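Local coordinates for protein hydrolase, NUDIX family (PDB 3F6A) that probably hydrolyses a nucleoside diphosphate linked to another moiety, as Nudix family enzymes do, though its own substrate is not established, at residues F7-L20 with P32-A46. Residues are numbered along the deposited sequence; the frame is centred on the assembly and turned at random.
Sequences FTVSVFIVCKDKVL and PLGGHIEVNELPEEA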
loop_
_atom_site.group_PDB
_atom_site.type_symbol
_atom_site.label_atom_id
_atom_site.label_comp_id
_atom_site.label_asym_id
_atom_site.label_seq_id
_atom_site.Cartn_x
_atom_site.Cartn_y
_atom_site.Cartn_z
ATOM N N PHE A 7 8.029 5.704 -6.942
ATOM C CA PHE A 7 6.701 5.145 -6.727
ATOM C C PHE A 7 5.851 5.178 -7.985
ATOM O O PHE A 7 5.726 6.217 -8.638
ATOM C CB PHE A 7 6.005 5.915 -5.601
ATOM C CG PHE A 7 6.667 5.750 -4.260
ATOM C CD1 PHE A 7 6.251 4.758 -3.380
ATOM C CD2 PHE A 7 7.727 6.571 -3.888
ATOM C CE1 PHE A 7 6.889 4.581 -2.148
ATOM C CE2 PHE A 7 8.370 6.401 -2.663
ATOM C CZ PHE A 7 7.949 5.409 -1.792
ATOM N N THR A 8 5.266 4.031 -8.313
ATOM C CA THR A 8 4.421 3.895 -9.486
ATOM C C THR A 8 3.149 3.140 -9.104
ATOM O O THR A 8 3.041 2.611 -7.997
ATOM C CB THR A 8 5.135 3.084 -10.590
ATOM O OG1 THR A 8 5.248 1.715 -10.178
ATOM C CG2 THR A 8 6.533 3.633 -10.849
ATOM N N VAL A 9 2.192 3.088 -10.026
ATOM C CA VAL A 9 0.955 2.357 -9.790
ATOM C C VAL A 9 0.668 1.449 -10.979
ATOM O O VAL A 9 1.187 1.659 -12.076
ATOM C CB VAL A 9 -0.263 3.303 -9.574
ATOM C CG1 VAL A 9 -0.015 4.199 -8.378
ATOM C CG2 VAL A 9 -0.541 4.130 -10.834
ATOM N N SER A 10 -0.145 0.428 -10.741
ATOM C CA SER A 10 -0.551 -0.519 -11.773
ATOM C C SER A 10 -2.034 -0.750 -11.544
ATOM O O SER A 10 -2.489 -0.756 -10.403
ATOM C CB SER A 10 0.196 -1.855 -11.634
ATOM O OG SER A 10 1.533 -1.738 -12.076
ATOM N N VAL A 11 -2.783 -0.933 -12.623
ATOM C CA VAL A 11 -4.214 -1.158 -12.511
ATOM C C VAL A 11 -4.676 -2.265 -13.440
ATOM O O VAL A 11 -4.452 -2.204 -14.645
ATOM C CB VAL A 11 -5.028 0.096 -12.886
ATOM C CG1 VAL A 11 -6.418 -0.000 -12.283
ATOM C CG2 VAL A 11 -4.312 1.342 -12.431
ATOM N N PHE A 12 -5.321 -3.269 -12.866
ATOM C CA PHE A 12 -5.866 -4.372 -13.622
ATOM C C PHE A 12 -7.344 -4.053 -13.731
ATOM O O PHE A 12 -8.067 -4.056 -12.738
ATOM C CB PHE A 12 -5.624 -5.683 -12.877
ATOM C CG PHE A 12 -4.205 -6.170 -12.977
ATOM C CD1 PHE A 12 -3.822 -7.011 -14.016
ATOM C CD2 PHE A 12 -3.245 -5.758 -12.057
ATOM C CE1 PHE A 12 -2.503 -7.439 -14.137
ATOM C CE2 PHE A 12 -1.916 -6.182 -12.171
ATOM C CZ PHE A 12 -1.545 -7.019 -13.209
ATOM N N ILE A 13 -7.785 -3.762 -14.950
ATOM C CA ILE A 13 -9.170 -3.386 -15.200
ATOM C C ILE A 13 -9.989 -4.536 -15.764
ATOM O O ILE A 13 -9.609 -5.153 -16.758
ATOM C CB ILE A 13 -9.224 -2.189 -16.172
ATOM C CG1 ILE A 13 -8.389 -1.044 -15.598
ATOM C CG2 ILE A 13 -10.663 -1.750 -16.396
ATOM C CD1 ILE A 13 -8.208 0.130 -16.528
ATOM N N VAL A 14 -11.120 -4.812 -15.123
ATOM C CA VAL A 14 -11.998 -5.891 -15.543
ATOM C C VAL A 14 -13.318 -5.398 -16.128
ATOM O O VAL A 14 -13.983 -4.543 -15.549
ATOM C CB VAL A 14 -12.312 -6.832 -14.348
ATOM C CG1 VAL A 14 -13.412 -7.831 -14.731
ATOM C CG2 VAL A 14 -11.043 -7.563 -13.917
ATOM N N CYS A 15 -13.684 -5.932 -17.287
ATOM C CA CYS A 15 -14.952 -5.594 -17.926
ATOM C C CYS A 15 -15.653 -6.940 -18.062
ATOM O O CYS A 15 -15.147 -7.844 -18.733
ATOM C CB CYS A 15 -14.741 -4.967 -19.307
ATOM S SG CYS A 15 -16.290 -4.359 -20.053
ATOM N N LYS A 16 -16.809 -7.062 -17.416
ATOM C CA LYS A 16 -17.581 -8.302 -17.389
ATOM C C LYS A 16 -16.704 -9.506 -17.041
ATOM O O LYS A 16 -16.391 -9.713 -15.870
ATOM C CB LYS A 16 -18.340 -8.538 -18.708
ATOM C CG LYS A 16 -17.524 -8.449 -19.972
ATOM C CD LYS A 16 -18.256 -9.099 -21.135
ATOM C CE LYS A 16 -18.189 -10.622 -21.055
ATOM N NZ LYS A 16 -16.799 -11.132 -21.251
ATOM N N ASP A 17 -16.292 -10.294 -18.029
ATOM C CA ASP A 17 -15.464 -11.458 -17.727
ATOM C C ASP A 17 -14.043 -11.441 -18.294
ATOM O O ASP A 17 -13.421 -12.496 -18.457
ATOM C CB ASP A 17 -16.182 -12.740 -18.166
ATOM C CG ASP A 17 -17.517 -12.927 -17.465
ATOM O OD1 ASP A 17 -17.550 -12.870 -16.215
ATOM O OD2 ASP A 17 -18.538 -13.131 -18.163
ATOM N N LYS A 18 -13.516 -10.251 -18.577
ATOM C CA LYS A 18 -12.159 -10.147 -19.109
ATOM C C LYS A 18 -11.356 -9.024 -18.445
ATOM O O LYS A 18 -11.924 -8.096 -17.872
ATOM C CB LYS A 18 -12.201 -9.939 -20.633
ATOM C CG LYS A 18 -13.010 -11.002 -21.371
ATOM C CD LYS A 18 -12.699 -11.030 -22.857
ATOM C CE LYS A 18 -13.511 -12.122 -23.552
ATOM N NZ LYS A 18 -13.102 -12.329 -24.973
ATOM N N VAL A 19 -10.032 -9.120 -18.525
ATOM C CA VAL A 19 -9.150 -8.120 -17.931
ATOM C C VAL A 19 -8.272 -7.513 -19.021
ATOM O O VAL A 19 -7.867 -8.202 -19.951
ATOM C CB VAL A 19 -8.265 -8.751 -16.826
ATOM C CG1 VAL A 19 -7.467 -9.907 -17.403
ATOM C CG2 VAL A 19 -7.350 -7.699 -16.226
ATOM N N LEU A 20 -7.973 -6.224 -18.885
ATOM C CA LEU A 20 -7.187 -5.484 -19.871
ATOM C C LEU A 20 -5.690 -5.347 -19.621
ATOM O O LEU A 20 -5.257 -5.073 -18.507
ATOM C CB LEU A 20 -7.777 -4.078 -20.028
ATOM C CG LEU A 20 -6.987 -3.065 -20.860
ATOM C CD1 LEU A 20 -7.014 -3.484 -22.330
ATOM C CD2 LEU A 20 -7.596 -1.679 -20.684
ATOM N N PRO A 32 -0.271 -4.410 -17.243
ATOM C CA PRO A 32 -1.496 -3.689 -16.905
ATOM C C PRO A 32 -1.196 -2.220 -17.123
ATOM O O PRO A 32 -0.036 -1.848 -17.306
ATOM C CB PRO A 32 -1.692 -4.020 -15.434
ATOM C CG PRO A 32 -0.280 -4.156 -14.935
ATOM C CD PRO A 32 0.363 -4.969 -16.039
ATOM N N LEU A 33 -2.229 -1.388 -17.127
ATOM C CA LEU A 33 -2.021 0.040 -17.294
ATOM C C LEU A 33 -1.323 0.538 -16.030
ATOM O O LEU A 33 -1.372 -0.119 -14.989
ATOM C CB LEU A 33 -3.364 0.761 -17.461
ATOM C CG LEU A 33 -4.310 0.209 -18.532
ATOM C CD1 LEU A 33 -5.443 1.213 -18.793
ATOM C CD2 LEU A 33 -3.527 -0.051 -19.807
ATOM N N GLY A 34 -0.680 1.698 -16.117
ATOM C CA GLY A 34 0.009 2.235 -14.958
ATOM C C GLY A 34 1.073 3.253 -15.316
ATOM O O GLY A 34 1.213 3.634 -16.480
ATOM N N GLY A 35 1.832 3.692 -14.318
ATOM C CA GLY A 35 2.871 4.677 -14.559
ATOM C C GLY A 35 3.226 5.405 -13.279
ATOM O O GLY A 35 2.740 5.052 -12.206
ATOM N N HIS A 36 4.063 6.428 -13.396
ATOM C CA HIS A 36 4.489 7.205 -12.242
ATOM C C HIS A 36 3.347 7.972 -11.594
ATOM O O HIS A 36 2.316 8.243 -12.219
ATOM C CB HIS A 36 5.604 8.182 -12.635
ATOM C CG HIS A 36 5.124 9.401 -13.367
ATOM N ND1 HIS A 36 4.285 9.339 -14.460
ATOM C CD2 HIS A 36 5.420 10.713 -13.193
ATOM C CE1 HIS A 36 4.088 10.558 -14.930
ATOM N NE2 HIS A 36 4.765 11.410 -14.180
ATOM N N ILE A 37 3.542 8.299 -10.322
ATOM C CA ILE A 37 2.570 9.056 -9.551
ATOM C C ILE A 37 3.084 10.492 -9.558
ATOM O O ILE A 37 4.269 10.729 -9.319
ATOM C CB ILE A 37 2.519 8.568 -8.092
ATOM C CG1 ILE A 37 2.297 7.054 -8.048
ATOM C CG2 ILE A 37 1.408 9.290 -7.338
ATOM C CD1 ILE A 37 2.310 6.480 -6.633
ATOM N N GLU A 38 2.220 11.458 -9.838
ATOM C CA GLU A 38 2.694 12.834 -9.838
ATOM C C GLU A 38 2.935 13.259 -8.398
ATOM O O GLU A 38 2.268 12.776 -7.478
ATOM C CB GLU A 38 1.675 13.765 -10.493
ATOM C CG GLU A 38 2.264 15.104 -10.932
ATOM C CD GLU A 38 1.990 16.232 -9.960
ATOM O OE1 GLU A 38 0.802 16.484 -9.669
ATOM O OE2 GLU A 38 2.959 16.874 -9.497
ATOM N N VAL A 39 3.903 14.143 -8.192
ATOM C CA VAL A 39 4.181 14.616 -6.851
ATOM C C VAL A 39 2.892 15.330 -6.456
ATOM O O VAL A 39 2.241 15.950 -7.293
ATOM C CB VAL A 39 5.404 15.587 -6.826
ATOM C CG1 VAL A 39 5.025 16.942 -7.395
ATOM C CG2 VAL A 39 5.937 15.719 -5.411
ATOM N N ASN A 40 2.500 15.212 -5.199
ATOM C CA ASN A 40 1.270 15.846 -4.738
ATOM C C ASN A 40 0.036 15.198 -5.378
ATOM O O ASN A 40 -1.024 15.819 -5.473
ATOM C CB ASN A 40 1.290 17.348 -5.046
ATOM C CG ASN A 40 0.283 18.124 -4.220
ATOM O OD1 ASN A 40 0.287 18.050 -2.991
ATOM N ND2 ASN A 40 -0.580 18.882 -4.889
ATOM N N GLU A 41 0.184 13.955 -5.828
ATOM C CA GLU A 41 -0.926 13.206 -6.415
ATOM C C GLU A 41 -1.080 11.900 -5.631
ATOM O O GLU A 41 -0.091 11.248 -5.312
ATOM C CB GLU A 41 -0.658 12.880 -7.887
ATOM C CG GLU A 41 -1.706 11.955 -8.496
ATOM C CD GLU A 41 -1.452 11.640 -9.957
ATOM O OE1 GLU A 41 -0.359 11.130 -10.286
ATOM O OE2 GLU A 41 -2.358 11.900 -10.774
ATOM N N LEU A 42 -2.314 11.525 -5.317
ATOM C CA LEU A 42 -2.564 10.290 -4.574
ATOM C C LEU A 42 -2.392 9.099 -5.504
ATOM O O LEU A 42 -2.748 9.171 -6.682
ATOM C CB LEU A 42 -3.992 10.260 -4.023
ATOM C CG LEU A 42 -4.509 11.395 -3.135
ATOM C CD1 LEU A 42 -5.988 11.146 -2.841
ATOM C CD2 LEU A 42 -3.698 11.478 -1.848
ATOM N N PRO A 43 -1.851 7.983 -4.987
ATOM C CA PRO A 43 -1.661 6.795 -5.826
ATOM C C PRO A 43 -2.952 6.406 -6.554
ATOM O O PRO A 43 -2.912 5.942 -7.689
ATOM C CB PRO A 43 -1.223 5.728 -4.819
ATOM C CG PRO A 43 -0.449 6.535 -3.795
ATOM C CD PRO A 43 -1.340 7.754 -3.618
ATOM N N GLU A 44 -4.094 6.604 -5.897
ATOM C CA GLU A 44 -5.381 6.258 -6.495
ATOM C C GLU A 44 -5.764 7.189 -7.641
ATOM O O GLU A 44 -6.370 6.755 -8.620
ATOM C CB GLU A 44 -6.483 6.273 -5.432
ATOM C CG GLU A 44 -6.655 7.604 -4.711
ATOM C CD GLU A 44 -7.543 7.484 -3.478
ATOM O OE1 GLU A 44 -8.724 7.885 -3.544
ATOM O OE2 GLU A 44 -7.061 6.975 -2.445
ATOM N N GLU A 45 -5.418 8.467 -7.517
ATOM C CA GLU A 45 -5.732 9.425 -8.572
ATOM C C GLU A 45 -4.862 9.090 -9.772
ATOM O O GLU A 45 -5.279 9.259 -10.914
ATOM C CB GLU A 45 -5.467 10.854 -8.094
ATOM C CG GLU A 45 -6.308 11.231 -6.881
ATOM C CD GLU A 45 -6.052 12.643 -6.387
ATOM O OE1 GLU A 45 -4.870 13.046 -6.312
ATOM O OE2 GLU A 45 -7.037 13.345 -6.054
ATOM N N ALA A 46 -3.656 8.587 -9.498
ATOM C CA ALA A 46 -2.726 8.199 -10.554
ATOM C C ALA A 46 -3.304 7.033 -11.351
ATOM O O ALA A 46 -3.125 6.957 -12.571
ATOM C CB ALA A 46 -1.375 7.809 -9.957
#
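Val9 and Val11 pair with Gly35 and Leu33 where strand 7-15 runs antiparallel to strand 33-36, the strand whose end opens the Nudix box, the loop-helix-loop signature of this hydrolase family. Val9 N gives a bond to Gly35 O (3.0 Å) and Val9 O receives Gly35 N, while Val11 N reaches Leu33 O at 2.9 Å. Between these pairs Gly34 CA lies against Val9 O at 3.2 Å, and the extended backbone angles of Gly34 suit a residue without a side chain; Gly34 N is hydrogen-bonded to Glu54 OE1 of helix 43-55.

The tight side is the one bearing Val9 and Leu33, which faces that helix. With chi1 at -60°, Val9 splits its two methyls: CG1 lies across the buried Ile37 at about a right angle, 3.7 Å from its CG1, and CG2 rests 3.9 Å from Ala46 CB in the first turn of the helix. Further along, Leu33 CD1 meets both Ile13 CD1 (3.7 Å) and Leu20 CD2 (4.1 Å). Thus the start of the Nudix helix packs directly on the sheet.

The other face, with Ser10 and Pro32, is more open, and Ser10 turns its hydroxyl to Asp100 on the neighbouring strand. The bonds at both ends of the pairing, Ile37 N to Phe7 O and Leu33 N to Val11 O, are weak, and the exposed His36 starts away from strand 7-15. Even so, Pro32 packs closely here, its CB making a CH-pi contact over the Phe12 ring, 3.7 Å from the ring centroid and only 9° off the ring normal.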